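PDB 2QS7: uncharacterized protein from Sulfolobus solfataricus P2, which is of unknown function but, as a trimeric member of the DsrE/DsrF-like family, is a putative oxidoreductase. Local coordinates for residues A[17-22]-A[85-90]; A[60-65]-A[74-79]. All coordinates share one frame; numbering follows the deposited sequence. Where two conformers were deposited one is given.

Interaction 1: A[17-22]-A[85-90]; sequences GTIDKL and PMWHQL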
loop_
_atom_site.group_PDB
_atom_site.type_symbol
_atom_site.label_atom_id
_atom_site.label_comp_id
_atom_site.label_asym_id
_atom_site.label_seq_id
_atom_site.Cartn_x
_atom_site.Cartn_y
_atom_site.Cartn_z
ATOM N N GLY A 17 -10.467 2.650 -3.407
ATOM C CA GLY A 17 -11.679 2.552 -4.193
ATOM C C GLY A 17 -11.589 3.156 -5.591
ATOM O O GLY A 17 -12.590 3.233 -6.252
ATOM N N THR A 18 -10.406 3.554 -6.039
ATOM C CA THR A 18 -10.240 4.109 -7.374
ATOM C C THR A 18 -10.045 2.948 -8.345
ATOM O O THR A 18 -9.566 1.891 -7.982
ATOM C CB THR A 18 -9.088 5.132 -7.445
ATOM O OG1 THR A 18 -7.874 4.535 -6.961
ATOM C CG2 THR A 18 -9.413 6.324 -6.593
ATOM N N ILE A 19 -10.416 3.161 -9.598
ATOM C CA ILE A 19 -10.367 2.104 -10.593
ATOM C C ILE A 19 -8.956 1.585 -10.830
ATOM O O ILE A 19 -8.789 0.392 -11.030
ATOM C CB ILE A 19 -11.044 2.536 -11.944
ATOM C CG1 ILE A 19 -11.274 1.340 -12.868
ATOM C CG2 ILE A 19 -10.231 3.602 -12.672
ATOM C CD1 ILE A 19 -12.244 0.348 -12.323
ATOM N N ASP A 20 -7.961 2.464 -10.778
ATOM C CA ASP A 20 -6.582 2.048 -11.019
ATOM C C ASP A 20 -6.055 1.150 -9.927
ATOM O O ASP A 20 -5.111 0.416 -10.158
ATOM C CB ASP A 20 -5.653 3.244 -11.252
ATOM C CG ASP A 20 -5.726 4.258 -10.144
ATOM O OD1 ASP A 20 -6.833 4.822 -9.956
ATOM O OD2 ASP A 20 -4.680 4.507 -9.493
ATOM N N LYS A 21 -6.663 1.174 -8.744
ATOM C CA LYS A 21 -6.258 0.254 -7.683
ATOM C C LYS A 21 -7.141 -0.994 -7.644
ATOM O O LYS A 21 -6.694 -2.077 -7.290
ATOM C CB LYS A 21 -6.189 0.949 -6.337
ATOM C CG LYS A 21 -5.068 1.992 -6.298
ATOM C CD LYS A 21 -4.405 2.078 -4.927
ATOM C CE LYS A 21 -3.352 3.184 -4.862
ATOM N NZ LYS A 21 -2.766 3.388 -3.483
ATOM N N LEU A 22 -8.386 -0.863 -8.060
ATOM C CA LEU A 22 -9.274 -2.009 -8.080
ATOM C C LEU A 22 -8.865 -2.972 -9.191
ATOM O O LEU A 22 -9.025 -4.174 -9.024
ATOM C CB LEU A 22 -10.736 -1.566 -8.220
ATOM C CG LEU A 22 -11.350 -0.845 -7.010
ATOM C CD1 LEU A 22 -12.662 -0.136 -7.379
ATOM C CD2 LEU A 22 -11.534 -1.824 -5.844
ATOM N N PRO A 85 -11.993 -7.595 -18.944
ATOM C CA PRO A 85 -13.077 -7.623 -17.939
ATOM C C PRO A 85 -12.925 -6.594 -16.831
ATOM O O PRO A 85 -11.800 -6.165 -16.548
ATOM C CB PRO A 85 -12.978 -9.027 -17.317
ATOM C CG PRO A 85 -12.074 -9.818 -18.187
ATOM C CD PRO A 85 -11.294 -8.888 -19.070
HETATM N N MSE A 86 -14.045 -6.193 -16.221
HETATM C CA MSE A 86 -14.037 -5.256 -15.095
HETATM C C MSE A 86 -13.451 -5.988 -13.887
HETATM O O MSE A 86 -13.522 -7.227 -13.798
HETATM C CB MSE A 86 -15.469 -4.760 -14.790
HETATM C CG MSE A 86 -16.185 -4.145 -16.022
HETATM SE SE MSE A 86 -18.080 -3.529 -15.783
HETATM C CE MSE A 86 -17.817 -1.771 -15.028
ATOM N N TRP A 87 -12.892 -5.230 -12.957
ATOM C CA TRP A 87 -12.270 -5.814 -11.797
ATOM C C TRP A 87 -13.150 -6.802 -11.040
ATOM O O TRP A 87 -12.669 -7.864 -10.599
ATOM C CB TRP A 87 -11.775 -4.703 -10.870
ATOM C CG TRP A 87 -12.847 -4.005 -10.131
ATOM C CD1 TRP A 87 -13.519 -2.894 -10.507
ATOM C CD2 TRP A 87 -13.367 -4.388 -8.863
ATOM N NE1 TRP A 87 -14.426 -2.547 -9.544
ATOM C CE2 TRP A 87 -14.355 -3.451 -8.522
ATOM C CE3 TRP A 87 -13.068 -5.415 -7.965
ATOM C CZ2 TRP A 87 -15.068 -3.513 -7.331
ATOM C CZ3 TRP A 87 -13.790 -5.487 -6.777
ATOM C CH2 TRP A 87 -14.788 -4.538 -6.480
ATOM N N HIS A 88 -14.415 -6.463 -10.854
ATOM C CA HIS A 88 -15.308 -7.335 -10.098
ATOM C C HIS A 88 -15.655 -8.610 -10.846
ATOM O O HIS A 88 -15.936 -9.611 -10.216
ATOM C CB HIS A 88 -16.574 -6.624 -9.637
ATOM C CG HIS A 88 -17.321 -5.955 -10.732
ATOM N ND1 HIS A 88 -18.219 -6.624 -11.537
ATOM C CD2 HIS A 88 -17.317 -4.666 -11.151
ATOM C CE1 HIS A 88 -18.727 -5.774 -12.416
ATOM N NE2 HIS A 88 -18.196 -4.579 -12.205
ATOM N N GLN A 89 -15.660 -8.563 -12.176
ATOM C CA GLN A 89 -15.895 -9.743 -12.988
ATOM C C GLN A 89 -14.719 -10.684 -12.842
ATOM O O GLN A 89 -14.893 -11.883 -12.765
ATOM C CB GLN A 89 -16.081 -9.369 -14.449
ATOM C CG GLN A 89 -17.326 -8.516 -14.672
ATOM C CD GLN A 89 -17.493 -8.069 -16.107
ATOM O OE1 GLN A 89 -16.524 -7.908 -16.859
ATOM N NE2 GLN A 89 -18.736 -7.858 -16.495
ATOM N N LEU A 90 -13.511 -10.132 -12.780
ATOM C CA LEU A 90 -12.321 -10.941 -12.556
ATOM C C LEU A 90 -12.400 -11.631 -11.198
ATOM O O LEU A 90 -12.013 -12.801 -11.066
ATOM C CB LEU A 90 -11.038 -10.107 -12.672
ATOM C CG LEU A 90 -10.627 -9.555 -14.045
ATOM C CD1 LEU A 90 -9.433 -8.618 -13.900
ATOM C CD2 LEU A 90 -10.323 -10.653 -15.062
#
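Two helices of the alpha/beta fold, 19-34 and 87-97, meet near their N-terminal ends, where Leu-22 is laid over the indole of Trp-87. The CA atoms of these two residues lie 6.1 Å apart. The Leu-22 CB sits almost straight above the five-membered ring, 3.8 Å from its centroid and 9° off the normal, a CH-pi contact. Further along the same face, Leu-22 CD1 reaches Trp-87 NE1 at 3.7 Å, and the leucine side chain thus follows the ring from pyrrole toward benzene. Ile-19, one turn earlier, brings its CD1 obliquely to Trp-87 CD1 at 3.9 Å; its CG1 lies opposite the backbone N (chi1 -167°), which carries the end of the chain nearer than its first bond suggests. Trp-87 holds CG between its own N and carbonyl carbon (chi1 74°), standing the ring between Leu-22 and His-88, whose CB covers the opposite face. The backbone joins in as well, with Leu-22 O 3.4 Å from Trp-87 CB. A broad, flat indole suits this place because one side chain can serve several aliphatic groups at once; with a serine here, Leu-22 and Ile-19 would probably lose their shared surface and a gap would open between the helices. At the start of helix 87-97, Met-86 N donates to Gln-89 OE1 at 3.1 Å, resembling one arm of a capping box. Leu-90 continues the packing onto Met-23 and Ile-27. Such apolar helix-to-helix packing is what is expected of the layered alpha/beta fold, with its parallel sheet, of the DsrE/DsrF-like family.

Interaction 2: A[60-65]-A[74-79]; sequences QPPQID and IMMQKM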
loop_
_atom_site.group_PDB
_atom_site.type_symbol
_atom_site.label_atom_id
_atom_site.label_comp_id
_atom_site.label_asym_id
_atom_site.label_seq_id
_atom_site.Cartn_x
_atom_site.Cartn_y
_atom_site.Cartn_z
ATOM N N GLN A 60 -22.127 6.323 -13.264
ATOM C CA GLN A 60 -21.048 7.317 -13.231
ATOM C C GLN A 60 -19.677 6.699 -13.584
ATOM O O GLN A 60 -19.333 5.601 -13.106
ATOM C CB GLN A 60 -21.029 8.088 -11.894
ATOM C CG GLN A 60 -22.184 9.113 -11.743
ATOM N N PRO A 61 -18.894 7.412 -14.431
ATOM C CA PRO A 61 -17.598 6.896 -14.901
ATOM C C PRO A 61 -16.635 6.604 -13.753
ATOM O O PRO A 61 -16.500 7.440 -12.856
ATOM C CB PRO A 61 -17.067 8.030 -15.810
ATOM C CG PRO A 61 -17.850 9.251 -15.442
ATOM C CD PRO A 61 -19.184 8.762 -14.970
ATOM N N PRO A 62 -15.965 5.431 -13.779
ATOM C CA PRO A 62 -15.037 5.057 -12.682
ATOM C C PRO A 62 -14.038 6.174 -12.344
ATOM O O PRO A 62 -13.651 6.957 -13.233
ATOM C CB PRO A 62 -14.320 3.789 -13.205
ATOM C CG PRO A 62 -14.744 3.651 -14.681
ATOM C CD PRO A 62 -16.034 4.398 -14.833
ATOM N N GLN A 63 -13.626 6.248 -11.081
ATOM C CA GLN A 63 -12.737 7.330 -10.667
ATOM C C GLN A 63 -11.282 6.872 -10.662
ATOM O O GLN A 63 -10.956 5.912 -10.015
ATOM C CB GLN A 63 -13.160 7.912 -9.294
ATOM C CG GLN A 63 -13.514 6.838 -8.210
ATOM C CD GLN A 63 -13.392 7.320 -6.735
ATOM O OE1 GLN A 63 -13.278 8.515 -6.446
ATOM N NE2 GLN A 63 -13.400 6.360 -5.805
ATOM N N ILE A 64 -10.433 7.556 -11.422
ATOM C CA ILE A 64 -8.993 7.311 -11.420
ATOM C C ILE A 64 -8.384 8.138 -10.282
ATOM O O ILE A 64 -8.922 9.175 -9.884
ATOM C CB ILE A 64 -8.292 7.834 -12.720
ATOM C CG1 ILE A 64 -8.802 7.155 -13.984
ATOM C CG2 ILE A 64 -6.782 7.556 -12.679
ATOM C CD1 ILE A 64 -8.222 5.769 -14.165
ATOM N N ASP A 65 -7.257 7.681 -9.760
ATOM C CA ASP A 65 -6.522 8.436 -8.755
ATOM C C ASP A 65 -6.195 9.820 -9.354
ATOM O O ASP A 65 -5.636 9.906 -10.439
ATOM C CB ASP A 65 -5.244 7.672 -8.377
ATOM C CG ASP A 65 -4.462 8.314 -7.234
ATOM O OD1 ASP A 65 -4.474 9.554 -7.100
ATOM O OD2 ASP A 65 -3.795 7.576 -6.468
ATOM N N ILE A 74 -6.070 7.017 -21.558
ATOM C CA ILE A 74 -5.204 6.037 -22.255
ATOM C C ILE A 74 -5.495 4.621 -21.769
ATOM O O ILE A 74 -5.647 3.686 -22.570
ATOM C CB ILE A 74 -3.664 6.267 -22.033
ATOM C CG1 ILE A 74 -3.186 7.569 -22.686
ATOM C CG2 ILE A 74 -2.842 5.095 -22.607
ATOM C CD1 ILE A 74 -1.656 7.760 -22.658
HETATM N N MSE A 75 -5.558 4.478 -20.445
HETATM C CA MSE A 75 -5.802 3.197 -19.834
HETATM C C MSE A 75 -7.232 2.705 -20.099
HETATM O O MSE A 75 -7.419 1.559 -20.519
HETATM C CB MSE A 75 -5.522 3.289 -18.331
HETATM C CG MSE A 75 -5.572 1.972 -17.594
HETATM SE SE MSE A 75 -5.543 2.315 -15.654
HETATM C CE MSE A 75 -7.145 3.533 -15.560
HETATM N N MSE A 76 -8.226 3.558 -19.852
HETATM C CA MSE A 76 -9.627 3.171 -20.016
HETATM C C MSE A 76 -9.908 2.757 -21.450
HETATM O O MSE A 76 -10.519 1.711 -21.682
HETATM C CB MSE A 76 -10.555 4.307 -19.566
HETATM C CG MSE A 76 -10.358 4.678 -18.082
HETATM SE SE MSE A 76 -10.386 3.107 -16.932
HETATM C CE MSE A 76 -12.296 2.571 -17.328
ATOM N N GLN A 77 -9.422 3.564 -22.393
ATOM C CA GLN A 77 -9.584 3.296 -23.816
ATOM C C GLN A 77 -8.924 1.959 -24.207
ATOM O O GLN A 77 -9.547 1.136 -24.876
ATOM C CB GLN A 77 -9.001 4.446 -24.655
ATOM N N LYS A 78 -7.692 1.719 -23.746
ATOM C CA LYS A 78 -6.947 0.514 -24.144
ATOM C C LYS A 78 -7.531 -0.770 -23.570
ATOM O O LYS A 78 -7.358 -1.841 -24.157
ATOM C CB LYS A 78 -5.464 0.637 -23.784
HETATM N N MSE A 79 -8.227 -0.659 -22.439
HETATM C CA MSE A 79 -8.862 -1.819 -21.804
HETATM C C MSE A 79 -10.213 -2.162 -22.426
HETATM O O MSE A 79 -10.518 -3.342 -22.597
HETATM C CB MSE A 79 -8.977 -1.639 -20.304
HETATM C CG MSE A 79 -7.648 -1.746 -19.623
HETATM SE SE MSE A 79 -7.958 -1.475 -17.784
HETATM C CE MSE A 79 -9.032 -3.061 -17.339
#
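Residues 60-65 run as an extended loop beside helix 72-81, and the two backbones stay well apart: their nearest CA atoms, those of Pro-62 and Met-76, are 9.3 Å from each other. Pro-61 and Pro-62 both have torsions close to polyproline II, and proline suits such a course because its ring fixes phi near the required value. The opposite segment is regular helix, with Lys-78 N bonded to Ile-74 O at 3.1 Å and Met-79 N to Met-75 O. The wide separation is bridged by side chains alone. Pro-62, whose CB points to the helix, offers ring carbon CG to the terminal CE of Met-76 at 3.8 Å, the two side chains meeting at a slant. Met-76, a selenomethionine in this crystal, is bent at both chi2 (-49°) and chi3 (-63°), and this curled chain presents its methyl to the proline. Ile-64, two residues on, also points across. Its CD1 comes within 4.4 Å of Met-76 SE, a loose contact, and it meets the selenomethionine Met-75 end to end, although their modelled separation is too short to be reliable. Met-75 is buried, and Phe-112 of the second subunit also packs on it, while Ile-19 of helix 19-34 lies against both Pro-62 and Ile-64. Long, flexible methionine side chains suit this place, since they can span the distance and shape themselves to a ring or a branched chain. The chemistry is wholly apolar, which implies that shape and exclusion of water, rather than directed bonds, hold loop and helix together.

Interaction 1 is buried, and its centre lies about 7 Å from the centre of the chain, whereas interaction 2, with its centre about 16 Å from the centre of the chain, is only partly buried. Both are apolar, but interaction 1 sets a flat aromatic face against aliphatic groups of another helix, while interaction 2 relies on flexible methionines reaching a loop. They join directly through polar bonds: Ile-19 N to Gln-63 O at 2.8 Å, and Asp-20 OD1 to Asp-65 N at 2.9 Å. Segment 17-22 therefore borders both, packing on Trp-87 in one and bonding to Gln-63 and Asp-65 of the loop in the other. Each also touches the second subunit, at Trp-46 and Phe-112 of that subunit respectively.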